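PDB 2C1D: L-cysteine S-thiosulfotransferase subunit SoxA from Paracoccus denitrificans, which forms, with its partner SoxX, the heme enzyme complex that couples thiosulfate oxidatively to a cysteine of the carrier protein SoxY, starting sulfur oxidation. Local coordinates for residues 5-10 / 49-54; 56-61 / 258-263; 137-142 / 204-209. One frame throughout, in Å; residues are numbered along the deposited sequence.

Contact 1. Residues 5-10 / 49-54; sequences DGLVIE and LERDDF
Glu10 and Asp52 form a single backbone bridge with their CA atoms 4.4 Å apart: Glu10 N donates to Arg51 O (2.9 Å), and Asp53 N returns a bond to Glu10 O (3.1 Å), the pattern of a parallel beta bridge. It joins the end of strand 7-9, an outermost strand of a small antiparallel sheet, to the loop that leads into helix 59-70. The second bond is nearly straight, with an N-H...O angle of 170°. At the other end Arg51 reaches back along the strand, its chain bent at chi3 (131°), and meets Asp5 in a salt bridge. Arg51 NH2 lies 2.9 Å from Asp5 OD1 and also bonds OD2, reaching both oxygens from above the carboxylate plane; the carboxylate and guanidinium planes are 37° apart. Gly6 N reaches OD1 from the same face, so this oxygen is gripped twice, while Arg51 NH1 has a further salt bridge to Asp48. A water held by Arg51 NE, Gly6 O and Val8 N ties the guanidinium edge to the strand backbone. Asp52 binds zinc together with Asp55, and its CB packs 3.5 Å from Glu10 CB, so the bridge lies directly beside the metal site. Next to it Asp53, salt-bridged to Arg146, crosses Ile9 at about a right angle, with OD1 3.4 Å from Ile9 CG2.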
loop_
_atom_site.group_PDB
_atom_site.type_symbol
_atom_site.label_atom_id
_atom_site.label_comp_id
_atom_site.label_asym_id
_atom_site.label_seq_id
_atom_site.Cartn_x
_atom_site.Cartn_y
_atom_site.Cartn_z
ATOM N N ASP A 5 21.681 6.120 -3.642
ATOM C CA ASP A 5 22.106 6.550 -2.288
ATOM C C ASP A 5 22.451 5.320 -1.434
ATOM O O ASP A 5 22.186 4.187 -1.826
ATOM C CB ASP A 5 21.014 7.400 -1.617
ATOM C CG ASP A 5 21.548 8.373 -0.561
ATOM O OD1 ASP A 5 22.687 8.238 -0.069
ATOM O OD2 ASP A 5 20.861 9.317 -0.131
ATOM N N GLY A 6 23.099 5.541 -0.294
ATOM C CA GLY A 6 23.402 4.472 0.645
ATOM C C GLY A 6 23.015 4.874 2.057
ATOM O O GLY A 6 23.082 6.053 2.404
ATOM N N LEU A 7 22.603 3.896 2.861
ATOM C CA LEU A 7 22.122 4.145 4.215
ATOM C C LEU A 7 22.992 3.447 5.264
ATOM O O LEU A 7 23.061 2.219 5.332
ATOM C CB LEU A 7 20.642 3.721 4.355
ATOM C CG LEU A 7 20.008 3.823 5.748
ATOM C CD1 LEU A 7 20.220 5.204 6.382
ATOM C CD2 LEU A 7 18.511 3.494 5.675
ATOM N N VAL A 8 23.633 4.261 6.094
ATOM C CA VAL A 8 24.434 3.817 7.217
ATOM C C VAL A 8 23.949 4.683 8.368
ATOM O O VAL A 8 24.066 5.902 8.331
ATOM C CB VAL A 8 25.940 4.037 6.962
ATOM C CG1 VAL A 8 26.762 3.531 8.124
ATOM C CG2 VAL A 8 26.374 3.312 5.685
ATOM N N ILE A 9 23.361 4.059 9.368
ATOM C CA ILE A 9 22.746 4.783 10.450
ATOM C C ILE A 9 23.800 5.067 11.507
ATOM O O ILE A 9 24.503 4.159 11.922
ATOM C CB ILE A 9 21.560 3.974 11.041
ATOM C CG1 ILE A 9 20.544 3.606 9.936
ATOM C CG2 ILE A 9 20.888 4.777 12.142
ATOM C CD1 ILE A 9 19.364 2.761 10.400
ATOM N N GLU A 10 23.920 6.323 11.930
ATOM C CA GLU A 10 24.690 6.647 13.133
ATOM C C GLU A 10 23.905 6.274 14.375
ATOM O O GLU A 10 22.789 6.712 14.550
ATOM C CB GLU A 10 25.023 8.140 13.212
ATOM C CG GLU A 10 25.896 8.648 12.089
ATOM C CD GLU A 10 26.456 10.032 12.346
ATOM O OE1 GLU A 10 27.290 10.430 11.527
ATOM O OE2 GLU A 10 26.069 10.712 13.341
ATOM N N LEU A 49 16.157 11.643 7.803
ATOM C CA LEU A 49 15.569 11.318 9.107
ATOM C C LEU A 49 15.868 9.902 9.593
ATOM O O LEU A 49 15.773 9.630 10.773
ATOM C CB LEU A 49 14.070 11.515 9.083
ATOM C CG LEU A 49 13.673 12.964 8.834
ATOM C CD1 LEU A 49 12.189 13.021 8.733
ATOM C CD2 LEU A 49 14.195 13.862 9.955
ATOM N N GLU A 50 16.217 9.003 8.694
ATOM C CA GLU A 50 16.511 7.623 9.098
ATOM C C GLU A 50 18.011 7.395 9.300
ATOM O O GLU A 50 18.407 6.338 9.825
ATOM C CB GLU A 50 15.946 6.650 8.062
ATOM C CG GLU A 50 15.922 5.215 8.523
ATOM C CD GLU A 50 15.045 4.307 7.667
ATOM O OE1 GLU A 50 15.314 3.087 7.672
ATOM O OE2 GLU A 50 14.086 4.787 7.007
ATOM N N ARG A 51 18.835 8.368 8.862
ATOM C CA ARG A 51 20.303 8.225 8.840
ATOM C C ARG A 51 20.968 8.255 10.191
ATOM O O ARG A 51 22.122 7.853 10.297
ATOM C CB ARG A 51 20.996 9.330 8.048
ATOM C CG ARG A 51 20.667 9.326 6.624
ATOM C CD ARG A 51 21.392 10.397 5.804
ATOM N NE ARG A 51 21.910 9.632 4.704
ATOM C CZ ARG A 51 21.508 9.652 3.471
ATOM N NH1 ARG A 51 20.657 10.539 3.001
ATOM N NH2 ARG A 51 22.068 8.785 2.664
ATOM N N ASP A 52 20.289 8.789 11.196
ATOM C CA ASP A 52 20.797 8.656 12.543
ATOM C C ASP A 52 19.733 8.701 13.616
ATOM O O ASP A 52 18.734 9.416 13.525
ATOM C CB ASP A 52 21.859 9.698 12.820
ATOM C CG ASP A 52 21.300 11.042 12.885
ATOM O OD1 ASP A 52 20.987 11.585 11.808
ATOM O OD2 ASP A 52 21.091 11.594 13.987
ATOM N N ASP A 53 19.982 7.932 14.664
ATOM C CA ASP A 53 19.007 7.723 15.709
ATOM C C ASP A 53 18.621 8.983 16.434
ATOM O O ASP A 53 17.495 9.077 16.913
ATOM C CB ASP A 53 19.547 6.709 16.710
ATOM C CG ASP A 53 19.621 5.296 16.124
ATOM O OD1 ASP A 53 19.080 5.064 15.023
ATOM O OD2 ASP A 53 20.212 4.372 16.698
ATOM N N PHE A 54 19.541 9.944 16.545
ATOM C CA PHE A 54 19.221 11.203 17.224
ATOM C C PHE A 54 18.049 11.922 16.532
ATOM O O PHE A 54 17.175 12.476 17.205
ATOM C CB PHE A 54 20.472 12.101 17.328
ATOM C CG PHE A 54 20.286 13.328 18.187
ATOM C CD1 PHE A 54 20.512 13.278 19.564
ATOM C CD2 PHE A 54 19.906 14.538 17.620
ATOM C CE1 PHE A 54 20.346 14.428 20.363
ATOM C CE2 PHE A 54 19.745 15.683 18.406
ATOM C CZ PHE A 54 19.964 15.627 19.777
HETATM O O HOH W 1 23.772 7.135 5.256
HETATM O O HOH W 2 22.731 8.975 16.478
#

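Contact 2. Residues 56-61 / 258-263. With HEC (heme c), chain J.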
loop_
_atom_site.group_PDB
_atom_site.type_symbol
_atom_site.label_atom_id
_atom_site.label_comp_id
_atom_site.label_asym_id
_atom_site.label_seq_id
_atom_site.Cartn_x
_atom_site.Cartn_y
_atom_site.Cartn_z
ATOM N N ASN A 56 15.860 10.489 14.248
ATOM C CA ASN A 56 14.791 9.573 13.826
ATOM C C ASN A 56 13.642 9.666 14.820
ATOM O O ASN A 56 13.788 9.207 15.943
ATOM C CB ASN A 56 15.341 8.144 13.758
ATOM C CG ASN A 56 14.352 7.150 13.167
ATOM O OD1 ASN A 56 14.741 6.071 12.659
ATOM N ND2 ASN A 56 13.089 7.474 13.248
ATOM N N PRO A 57 12.494 10.225 14.426
ATOM C CA PRO A 57 11.388 10.398 15.383
ATOM C C PRO A 57 10.821 9.060 15.901
ATOM O O PRO A 57 10.170 9.036 16.922
ATOM C CB PRO A 57 10.329 11.168 14.580
ATOM C CG PRO A 57 11.018 11.643 13.366
ATOM C CD PRO A 57 12.136 10.725 13.090
ATOM N N ALA A 58 11.051 7.971 15.183
ATOM C CA ALA A 58 10.585 6.657 15.648
ATOM C C ALA A 58 11.241 6.227 16.950
ATOM O O ALA A 58 10.658 5.445 17.677
ATOM C CB ALA A 58 10.793 5.595 14.567
ATOM N N MET A 59 12.435 6.738 17.255
ATOM C CA MET A 59 13.185 6.289 18.449
ATOM C C MET A 59 12.552 6.731 19.767
ATOM O O MET A 59 12.815 6.174 20.848
ATOM C CB MET A 59 14.652 6.735 18.363
ATOM C CG MET A 59 15.400 6.137 17.169
ATOM S SD MET A 59 15.565 4.314 17.250
ATOM C CE MET A 59 16.752 4.215 18.505
ATOM N N VAL A 60 11.699 7.732 19.692
ATOM C CA VAL A 60 10.871 8.092 20.839
ATOM C C VAL A 60 9.985 6.916 21.250
ATOM O O VAL A 60 9.778 6.635 22.441
ATOM C CB VAL A 60 9.992 9.311 20.476
ATOM C CG1 VAL A 60 9.061 9.672 21.604
ATOM C CG2 VAL A 60 10.906 10.493 20.097
ATOM N N PHE A 61 9.446 6.230 20.255
ATOM C CA PHE A 61 8.532 5.131 20.515
ATOM C C PHE A 61 9.245 3.830 20.800
ATOM O O PHE A 61 8.717 3.009 21.548
ATOM C CB PHE A 61 7.490 5.075 19.398
ATOM C CG PHE A 61 6.841 6.402 19.205
ATOM C CD1 PHE A 61 7.251 7.269 18.185
ATOM C CD2 PHE A 61 5.941 6.867 20.151
ATOM C CE1 PHE A 61 6.680 8.561 18.069
ATOM C CE2 PHE A 61 5.375 8.123 20.033
ATOM C CZ PHE A 61 5.750 8.976 19.004
ATOM N N GLU A 258 15.321 -2.566 8.807
ATOM C CA GLU A 258 15.695 -1.175 9.093
ATOM C C GLU A 258 15.588 -0.829 10.582
ATOM O O GLU A 258 16.242 0.117 11.039
ATOM C CB GLU A 258 14.893 -0.209 8.207
ATOM C CG GLU A 258 15.259 -0.418 6.735
ATOM C CD GLU A 258 14.548 0.469 5.729
ATOM O OE1 GLU A 258 14.090 1.586 6.052
ATOM O OE2 GLU A 258 14.488 0.050 4.550
ATOM N N GLY A 259 14.828 -1.626 11.332
ATOM C CA GLY A 259 14.521 -1.359 12.731
ATOM C C GLY A 259 13.234 -0.588 12.813
ATOM O O GLY A 259 12.167 -1.171 12.885
ATOM N N VAL A 260 13.335 0.737 12.800
ATOM C CA VAL A 260 12.165 1.598 12.665
ATOM C C VAL A 260 12.456 2.639 11.597
ATOM O O VAL A 260 13.388 3.439 11.729
ATOM C CB VAL A 260 11.737 2.309 13.998
ATOM C CG1 VAL A 260 10.981 1.360 14.916
ATOM C CG2 VAL A 260 12.929 2.965 14.718
ATOM N N SER A 261 11.679 2.605 10.516
ATOM C CA SER A 261 11.966 3.419 9.355
ATOM C C SER A 261 11.189 4.723 9.423
ATOM O O SER A 261 10.320 4.880 10.270
ATOM C CB SER A 261 11.638 2.664 8.067
ATOM O OG SER A 261 10.258 2.619 7.835
ATOM N N VAL A 262 11.551 5.671 8.562
ATOM C CA VAL A 262 10.788 6.924 8.414
ATOM C C VAL A 262 10.314 7.059 6.975
ATOM O O VAL A 262 11.100 6.910 6.035
ATOM C CB VAL A 262 11.627 8.169 8.790
ATOM C CG1 VAL A 262 10.785 9.426 8.715
ATOM C CG2 VAL A 262 12.210 8.000 10.207
ATOM N N ARG A 263 9.024 7.323 6.822
ATOM C CA ARG A 263 8.377 7.480 5.510
ATOM C C ARG A 263 7.413 8.674 5.590
ATOM O O ARG A 263 7.208 9.213 6.688
ATOM C CB ARG A 263 7.618 6.185 5.162
ATOM C CG ARG A 263 8.499 4.943 5.094
ATOM C CD ARG A 263 9.325 4.842 3.836
ATOM N NE ARG A 263 10.083 3.598 3.786
ATOM C CZ ARG A 263 11.281 3.420 4.331
ATOM N NH1 ARG A 263 11.846 2.227 4.258
ATOM N NH2 ARG A 263 11.914 4.418 4.953
HETATM FE FE HEC J . 0.562 0.376 -1.256
HETATM C CHA HEC J . 2.763 2.426 0.367
HETATM C CHB HEC J . 1.735 -2.261 0.663
HETATM C CHC HEC J . -1.695 -1.665 -2.716
HETATM C CHD HEC J . -0.221 2.834 -3.465
HETATM N NA HEC J . 2.008 0.135 0.249
HETATM C C1A HEC J . 2.797 1.124 0.759
HETATM C C2A HEC J . 3.664 0.546 1.749
HETATM C C3A HEC J . 3.362 -0.769 1.826
HETATM C C4A HEC J . 2.321 -1.044 0.877
HETATM C CMA HEC J . 3.982 -1.823 2.741
HETATM C CAA HEC J . 4.736 1.298 2.574
HETATM C CBA HEC J . 6.116 1.048 1.941
HETATM C CGA HEC J . 7.226 1.704 2.754
HETATM O O1A HEC J . 8.402 1.577 2.344
HETATM O O2A HEC J . 6.943 2.375 3.802
HETATM N NB HEC J . 0.116 -1.548 -1.067
HETATM C C1B HEC J . 0.666 -2.470 -0.191
HETATM C C2B HEC J . -0.094 -3.679 -0.266
HETATM C C3B HEC J . -1.025 -3.529 -1.202
HETATM C C4B HEC J . -0.931 -2.183 -1.696
HETATM C CMB HEC J . 0.223 -4.950 0.526
HETATM C CAB HEC J . -2.073 -4.579 -1.628
HETATM C CBB HEC J . -2.867 -4.938 -0.572
HETATM N NC HEC J . -0.729 0.554 -2.832
HETATM C C1C HEC J . -1.556 -0.425 -3.284
HETATM C C2C HEC J . -2.344 0.093 -4.386
HETATM C C3C HEC J . -1.933 1.357 -4.609
HETATM C C4C HEC J . -0.900 1.639 -3.620
HETATM C CMC HEC J . -3.404 -0.765 -5.111
HETATM C CAC HEC J . -2.352 2.444 -5.657
HETATM C CBC HEC J . -3.614 2.693 -6.034
HETATM N ND HEC J . 1.148 2.278 -1.497
HETATM C C1D HEC J . 0.681 3.139 -2.494
HETATM C C2D HEC J . 1.298 4.442 -2.341
HETATM C C3D HEC J . 2.208 4.309 -1.145
HETATM C C4D HEC J . 2.055 2.945 -0.692
HETATM C CMD HEC J . 1.089 5.706 -3.194
HETATM C CAD HEC J . 3.156 5.381 -0.554
HETATM C CBD HEC J . 4.401 5.461 -1.457
HETATM C CGD HEC J . 5.288 4.237 -1.345
HETATM O O1D HEC J . 5.162 3.263 -2.119
HETATM O O2D HEC J . 6.165 4.194 -0.479
#
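Ala58 and Val260 meet more tightly than ordinary van der Waals contact, Ala58 CB lying 3.4 Å from Val260 CG2. That methyl stands between the backbone N and the carbonyl carbon of its own residue, a crowded position that points it at the turn; Met59 SD, on a doubly bent side chain, reaches it from another direction at 3.9 Å. Farther along, Pro57 CD rests on Val262 CG2 at 4.0 Å, the two side chains crossing at about a right angle. These carbon and sulfur contacts lay a type I turn from Asn56 to Met59 against Val260 and strand 261-263. Arg263 serves the heme of the second cytochrome c domain instead. Its CB stays at the margin of a propionate, and CG comes within 3.3 Å of heme O2A. A bend at chi2 (-77°) folds the chain so that CD also lies beside the carboxylate and NE donates to heme O1A (3.0 Å, 164°). Beyond CZ the tips diverge: NH1 forms a salt bridge with Glu258 OE1 (2.9 Å), while NH2 bonds Val262 O from above the carbonyl plane and has Glu50 as its charged partner. Ser261 OG lies over one guanidinium face, 3.7 Å from the plane, and is hydrogen-bonded to Gly204 O. The strand runs parallel to 207-209 in a mixed sheet; Ala58 also packs on Tyr208 of that neighbour and on Met215 of strand 214-216, and Val260 touches Ser139 of helix 132-143.

Contact 3. Residues 137-142 / 204-209. With HEC (heme c), chain J.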
loop_
_atom_site.group_PDB
_atom_site.type_symbol
_atom_site.label_atom_id
_atom_site.label_comp_id
_atom_site.label_asym_id
_atom_site.label_seq_id
_atom_site.Cartn_x
_atom_site.Cartn_y
_atom_site.Cartn_z
ATOM N N MET A 137 5.916 -1.741 21.381
ATOM C CA MET A 137 6.589 -3.004 21.665
ATOM C C MET A 137 7.186 -3.598 20.386
ATOM O O MET A 137 8.323 -4.050 20.390
ATOM C CB MET A 137 5.662 -4.006 22.344
ATOM C CG MET A 137 6.428 -5.149 23.038
ATOM S SD MET A 137 7.598 -4.597 24.282
ATOM C CE MET A 137 6.414 -4.037 25.555
ATOM N N LEU A 138 6.430 -3.565 19.285
ATOM C CA LEU A 138 6.961 -4.046 17.996
ATOM C C LEU A 138 8.160 -3.233 17.561
ATOM O O LEU A 138 9.081 -3.764 16.958
ATOM C CB LEU A 138 5.933 -3.952 16.885
ATOM C CG LEU A 138 4.648 -4.769 16.940
ATOM C CD1 LEU A 138 4.138 -5.094 15.552
ATOM C CD2 LEU A 138 4.753 -6.010 17.776
ATOM N N SER A 139 8.132 -1.941 17.850
ATOM C CA SER A 139 9.250 -1.046 17.521
ATOM C C SER A 139 10.511 -1.493 18.242
ATOM O O SER A 139 11.562 -1.689 17.617
ATOM C CB SER A 139 8.886 0.411 17.887
ATOM O OG SER A 139 7.848 0.893 17.028
ATOM N N LEU A 140 10.386 -1.689 19.555
ATOM C CA LEU A 140 11.492 -2.189 20.387
ATOM C C LEU A 140 12.023 -3.530 19.902
ATOM O O LEU A 140 13.236 -3.711 19.738
ATOM C CB LEU A 140 11.060 -2.316 21.856
ATOM C CG LEU A 140 12.097 -2.850 22.847
ATOM C CD1 LEU A 140 13.281 -1.890 22.984
ATOM C CD2 LEU A 140 11.443 -3.152 24.214
ATOM N N ILE A 141 11.116 -4.461 19.616
ATOM C CA ILE A 141 11.554 -5.790 19.173
ATOM C C ILE A 141 12.227 -5.705 17.818
ATOM O O ILE A 141 13.263 -6.346 17.573
ATOM C CB ILE A 141 10.360 -6.805 19.186
ATOM C CG1 ILE A 141 9.960 -7.086 20.634
ATOM C CG2 ILE A 141 10.737 -8.088 18.435
ATOM C CD1 ILE A 141 8.579 -7.711 20.795
ATOM N N SER A 142 11.662 -4.901 16.928
ATOM C CA SER A 142 12.181 -4.798 15.556
ATOM C C SER A 142 13.608 -4.283 15.579
ATOM O O SER A 142 14.468 -4.766 14.832
ATOM C CB SER A 142 11.292 -3.918 14.665
ATOM O OG SER A 142 11.835 -3.829 13.343
ATOM N N GLY A 204 11.081 -2.237 6.483
ATOM C CA GLY A 204 11.278 -1.046 7.290
ATOM C C GLY A 204 10.271 -0.851 8.427
ATOM O O GLY A 204 10.411 0.086 9.209
ATOM N N PHE A 205 9.262 -1.719 8.528
ATOM C CA PHE A 205 8.229 -1.577 9.563
ATOM C C PHE A 205 8.719 -2.151 10.898
ATOM O O PHE A 205 9.585 -3.029 10.909
ATOM C CB PHE A 205 6.920 -2.258 9.119
ATOM C CG PHE A 205 6.096 -1.413 8.177
ATOM C CD1 PHE A 205 6.437 -1.317 6.847
ATOM C CD2 PHE A 205 4.977 -0.743 8.618
ATOM C CE1 PHE A 205 5.702 -0.541 5.968
ATOM C CE2 PHE A 205 4.232 0.051 7.752
ATOM C CZ PHE A 205 4.615 0.136 6.395
ATOM N N PRO A 206 8.210 -1.668 12.031
ATOM C CA PRO A 206 7.270 -0.549 12.126
ATOM C C PRO A 206 7.872 0.805 11.703
ATOM O O PRO A 206 9.077 1.042 11.843
ATOM C CB PRO A 206 6.895 -0.513 13.638
ATOM C CG PRO A 206 7.437 -1.769 14.238
ATOM C CD PRO A 206 8.546 -2.234 13.350
ATOM N N THR A 207 6.998 1.677 11.216
ATOM C CA THR A 207 7.358 2.872 10.458
ATOM C C THR A 207 6.759 4.128 11.033
ATOM O O THR A 207 5.583 4.156 11.387
ATOM C CB THR A 207 6.854 2.690 9.037
ATOM O OG1 THR A 207 7.599 1.617 8.428
ATOM C CG2 THR A 207 7.106 3.916 8.188
ATOM N N TYR A 208 7.561 5.179 11.135
ATOM C CA TYR A 208 7.023 6.456 11.575
ATOM C C TYR A 208 6.583 7.165 10.302
ATOM O O TYR A 208 7.401 7.391 9.419
ATOM C CB TYR A 208 8.093 7.252 12.304
ATOM C CG TYR A 208 7.626 8.590 12.820
ATOM C CD1 TYR A 208 7.742 9.726 12.029
ATOM C CD2 TYR A 208 7.094 8.728 14.086
ATOM C CE1 TYR A 208 7.328 10.972 12.484
ATOM C CE2 TYR A 208 6.678 9.978 14.557
ATOM C CZ TYR A 208 6.798 11.092 13.736
ATOM O OH TYR A 208 6.441 12.336 14.170
ATOM N N ARG A 209 5.290 7.430 10.172
ATOM C CA ARG A 209 4.776 8.186 9.031
ATOM C C ARG A 209 4.707 9.691 9.360
ATOM O O ARG A 209 4.024 10.094 10.298
ATOM C CB ARG A 209 3.390 7.674 8.652
ATOM C CG ARG A 209 3.400 6.288 8.012
ATOM C CD ARG A 209 2.150 5.966 7.236
ATOM N NE ARG A 209 2.017 6.894 6.126
ATOM C CZ ARG A 209 0.965 7.003 5.348
ATOM N NH1 ARG A 209 -0.085 6.200 5.515
ATOM N NH2 ARG A 209 0.977 7.913 4.386
HETATM FE FE HEC J . 0.562 0.376 -1.256
HETATM C CHA HEC J . 2.763 2.426 0.367
HETATM C CHB HEC J . 1.735 -2.261 0.663
HETATM C CHC HEC J . -1.695 -1.665 -2.716
HETATM C CHD HEC J . -0.221 2.834 -3.465
HETATM N NA HEC J . 2.008 0.135 0.249
HETATM C C1A HEC J . 2.797 1.124 0.759
HETATM C C2A HEC J . 3.664 0.546 1.749
HETATM C C3A HEC J . 3.362 -0.769 1.826
HETATM C C4A HEC J . 2.321 -1.044 0.877
HETATM C CMA HEC J . 3.982 -1.823 2.741
HETATM C CAA HEC J . 4.736 1.298 2.574
HETATM C CBA HEC J . 6.116 1.048 1.941
HETATM C CGA HEC J . 7.226 1.704 2.754
HETATM O O1A HEC J . 8.402 1.577 2.344
HETATM O O2A HEC J . 6.943 2.375 3.802
HETATM N NB HEC J . 0.116 -1.548 -1.067
HETATM C C1B HEC J . 0.666 -2.470 -0.191
HETATM C C2B HEC J . -0.094 -3.679 -0.266
HETATM C C3B HEC J . -1.025 -3.529 -1.202
HETATM C C4B HEC J . -0.931 -2.183 -1.696
HETATM C CMB HEC J . 0.223 -4.950 0.526
HETATM C CAB HEC J . -2.073 -4.579 -1.628
HETATM C CBB HEC J . -2.867 -4.938 -0.572
HETATM N NC HEC J . -0.729 0.554 -2.832
HETATM C C1C HEC J . -1.556 -0.425 -3.284
HETATM C C2C HEC J . -2.344 0.093 -4.386
HETATM C C3C HEC J . -1.933 1.357 -4.609
HETATM C C4C HEC J . -0.900 1.639 -3.620
HETATM C CMC HEC J . -3.404 -0.765 -5.111
HETATM C CAC HEC J . -2.352 2.444 -5.657
HETATM C CBC HEC J . -3.614 2.693 -6.034
HETATM N ND HEC J . 1.148 2.278 -1.497
HETATM C C1D HEC J . 0.681 3.139 -2.494
HETATM C C2D HEC J . 1.298 4.442 -2.341
HETATM C C3D HEC J . 2.208 4.309 -1.145
HETATM C C4D HEC J . 2.055 2.945 -0.692
HETATM C CMD HEC J . 1.089 5.706 -3.194
HETATM C CAD HEC J . 3.156 5.381 -0.554
HETATM C CBD HEC J . 4.401 5.461 -1.457
HETATM C CGD HEC J . 5.288 4.237 -1.345
HETATM O O1D HEC J . 5.162 3.263 -2.119
HETATM O O2D HEC J . 6.165 4.194 -0.479
#
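Pro206 wedges its ring against one side of helix 132-143, joining the first cytochrome c domain to the strand region of the second. The packing is tight here: Pro206 CD is 3.5 Å from Ser142 CB, closer than usual for two carbons, and Pro206 CG sits 3.7 Å from both Leu138 CB and Ser139 N, over the helix backbone. The peptide before Pro206 is cis, and the Pro206 ring and the Phe205 side chain lead in different directions. Looser is the polar margin, where Ser142 OG stands 3.4 Å from Phe205 O without bonding it; the hydroxyl, anti to its backbone N (chi1 179°), is instead hydrogen-bonded to Gly259 O, and Phe205 O accepts from Arg94. This margin is buried, not solvent-facing. Phe205 leads away from the helix toward the heme: its ring edge faces the heme CAA in plane, with CZ at 4.0 Å, and CE1 lies 3.8 Å from heme O2A. Thr207 OG1 sits 3.3 Å above one face, over the ring centre. A serine in place of Phe205 would probably open a gap beside the heme propionate and leave Thr207 without the ring beneath its hydroxyl. Since polar groups on both sides find partners elsewhere, the two segments are matched mainly by the shape of the proline ring, with no charge or bond setting their register.

Overall arrangement
Contacts 1, 2 and 3 form a chain from the zinc site of Asp52 toward the heme of the second domain. Centres of contacts 1 and 2 are about 10 Å apart, joined by the salt bridge of Glu50 OE2 to Arg263 NH2 at 3.0 Å. Contacts 2 and 3 lie closer, with centres about 7 Å apart; they share the sheet of strands 261-263 and 207-209 and a probable hydrogen bond between Ser261 OG and Thr207 OG1 (2.9 Å). Contacts 1 and 3 do not touch. At the heme, Arg263 and Phe205 flank the same propionate, and the side chain of Phe205 lies about 4 Å from that of Arg221, a probable substrate-binding residue.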